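Local coordinates for protein 303aa long hypothetical esterase (Sulfolobus tokodaii, PDB 3AIN) that probably hydrolyses carboxylic ester bonds as a thermostable, dimeric carboxylesterase of the hormone-sensitive lipase type, at residues L148-V151 against E156-N159. The protein carries 1 engineered substitution. Sequence-based numbering, arbitrary orientation.
Sequences LKWV and EKFN
Trp150, on helix 139-153, meets Phe158 and Lys157 of the 3-10 turn just beyond it through the six-membered half of its indole. From CB the side chain starts with CG anti to the backbone N (chi1 -176°), which carries the ring along the flank of the helix toward the turn. At the near edge of the benzo ring, CZ3 lies 3.8 Å from Phe158 CZ. CZ3 and Phe158 CZ each lie near the plane of the other ring, so the aromatics touch edge against edge, without stacking. The next atom, CH2, is shared, 4.0 Å from Phe158 CZ and 3.9 Å from Lys157 CD. In the alpha/beta hydrolase fold the turn lies in the loop between helix 139-153 and strand 164-169, and the indole also packs on Ile68, Ile70 and Pro71 of the edge strand 64-71, while Phe158 reaches Val81 and Tyr83 of strand 76-83. Further round, CZ2 approaches Lys157 CD obliquely at 4.1 Å, the lysine methylenes crossing the indole at roughly a right angle. Lys157 CB lies over the centre of one face of the Phe158 ring, 4.0 Å above its plane. Within the turn, Asn159 N hydrogen-bonds to Glu156 O at 3.0 Å.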
loop_
_atom_site.group_PDB
_atom_site.type_symbol
_atom_site.label_atom_id
_atom_site.label_comp_id
_atom_site.label_asym_id
_atom_site.label_seq_id
_atom_site.Cartn_x
_atom_site.Cartn_y
_atom_site.Cartn_z
ATOM N N LEU A 148 -21.156 -16.516 -0.956
ATOM C CA LEU A 148 -21.272 -15.222 -0.326
ATOM C C LEU A 148 -22.647 -15.017 0.304
ATOM O O LEU A 148 -22.759 -14.599 1.353
ATOM C CB LEU A 148 -20.992 -14.114 -1.320
ATOM C CG LEU A 148 -21.064 -12.665 -0.881
ATOM C CD1 LEU A 148 -22.462 -12.319 -0.761
ATOM C CD2 LEU A 148 -20.383 -12.422 0.402
ATOM N N LYS A 149 -23.672 -15.324 -0.445
ATOM C CA LYS A 149 -25.025 -15.135 0.030
ATOM C C LYS A 149 -25.269 -15.969 1.280
ATOM O O LYS A 149 -25.823 -15.524 2.180
ATOM C CB LYS A 149 -26.038 -15.491 -1.051
ATOM C CG LYS A 149 -27.482 -15.429 -0.656
ATOM C CD LYS A 149 -28.364 -15.778 -1.879
ATOM C CE LYS A 149 -28.358 -17.287 -2.297
ATOM N NZ LYS A 149 -27.636 -17.818 -3.565
ATOM N N TRP A 150 -24.834 -17.208 1.266
ATOM C CA TRP A 150 -24.952 -18.017 2.456
ATOM C C TRP A 150 -24.181 -17.406 3.625
ATOM O O TRP A 150 -24.659 -17.360 4.722
ATOM C CB TRP A 150 -24.506 -19.462 2.192
ATOM C CG TRP A 150 -24.697 -20.403 3.353
ATOM C CD1 TRP A 150 -25.768 -21.203 3.587
ATOM C CD2 TRP A 150 -23.786 -20.645 4.422
ATOM N NE1 TRP A 150 -25.585 -21.921 4.735
ATOM C CE2 TRP A 150 -24.385 -21.578 5.277
ATOM C CE3 TRP A 150 -22.562 -20.122 4.775
ATOM C CZ2 TRP A 150 -23.772 -22.012 6.408
ATOM C CZ3 TRP A 150 -21.966 -20.562 5.889
ATOM C CH2 TRP A 150 -22.554 -21.510 6.689
ATOM N N VAL A 151 -22.949 -16.965 3.376
ATOM C CA VAL A 151 -22.219 -16.349 4.484
ATOM C C VAL A 151 -22.932 -15.105 5.027
ATOM O O VAL A 151 -23.003 -14.896 6.237
ATOM C CB VAL A 151 -20.739 -16.012 4.111
ATOM C CG1 VAL A 151 -20.087 -15.213 5.232
ATOM C CG2 VAL A 151 -19.967 -17.310 3.912
ATOM N N GLU A 156 -23.978 -14.747 11.753
ATOM C CA GLU A 156 -23.997 -14.928 13.199
ATOM C C GLU A 156 -23.291 -16.208 13.645
ATOM O O GLU A 156 -22.759 -16.262 14.755
ATOM C CB GLU A 156 -25.451 -14.875 13.736
ATOM C CG GLU A 156 -26.178 -13.528 13.487
ATOM C CD GLU A 156 -25.579 -12.332 14.254
ATOM O OE1 GLU A 156 -25.995 -11.192 13.977
ATOM O OE2 GLU A 156 -24.810 -12.532 15.215
ATOM N N LYS A 157 -23.183 -17.192 12.751
ATOM C CA LYS A 157 -22.452 -18.439 13.043
ATOM C C LYS A 157 -20.988 -18.138 13.366
ATOM O O LYS A 157 -20.298 -18.935 14.003
ATOM C CB LYS A 157 -22.491 -19.405 11.855
ATOM C CG LYS A 157 -23.849 -20.011 11.547
ATOM C CD LYS A 157 -23.721 -20.907 10.322
ATOM C CE LYS A 157 -24.417 -22.228 10.526
ATOM N NZ LYS A 157 -23.552 -23.163 11.271
ATOM N N PHE A 158 -20.497 -17.064 12.765
ATOM C CA PHE A 158 -19.096 -16.677 12.866
ATOM C C PHE A 158 -18.899 -15.460 13.782
ATOM O O PHE A 158 -17.819 -14.830 13.801
ATOM C CB PHE A 158 -18.568 -16.394 11.447
ATOM C CG PHE A 158 -18.912 -17.466 10.452
ATOM C CD1 PHE A 158 -19.839 -17.222 9.446
ATOM C CD2 PHE A 158 -18.405 -18.750 10.596
ATOM C CE1 PHE A 158 -20.276 -18.246 8.627
ATOM C CE2 PHE A 158 -18.845 -19.788 9.776
ATOM C CZ PHE A 158 -19.706 -19.512 8.730
ATOM N N ASN A 159 -19.958 -15.085 14.497
ATOM C CA ASN A 159 -20.002 -13.816 15.222
ATOM C C ASN A 159 -19.588 -12.646 14.313
ATOM O O ASN A 159 -18.894 -11.740 14.744
ATOM C CB ASN A 159 -19.146 -13.910 16.505
ATOM C CG ASN A 159 -19.517 -12.859 17.584
ATOM O OD1 ASN A 159 -18.780 -12.699 18.552
ATOM N ND2 ASN A 159 -20.548 -12.063 17.343
#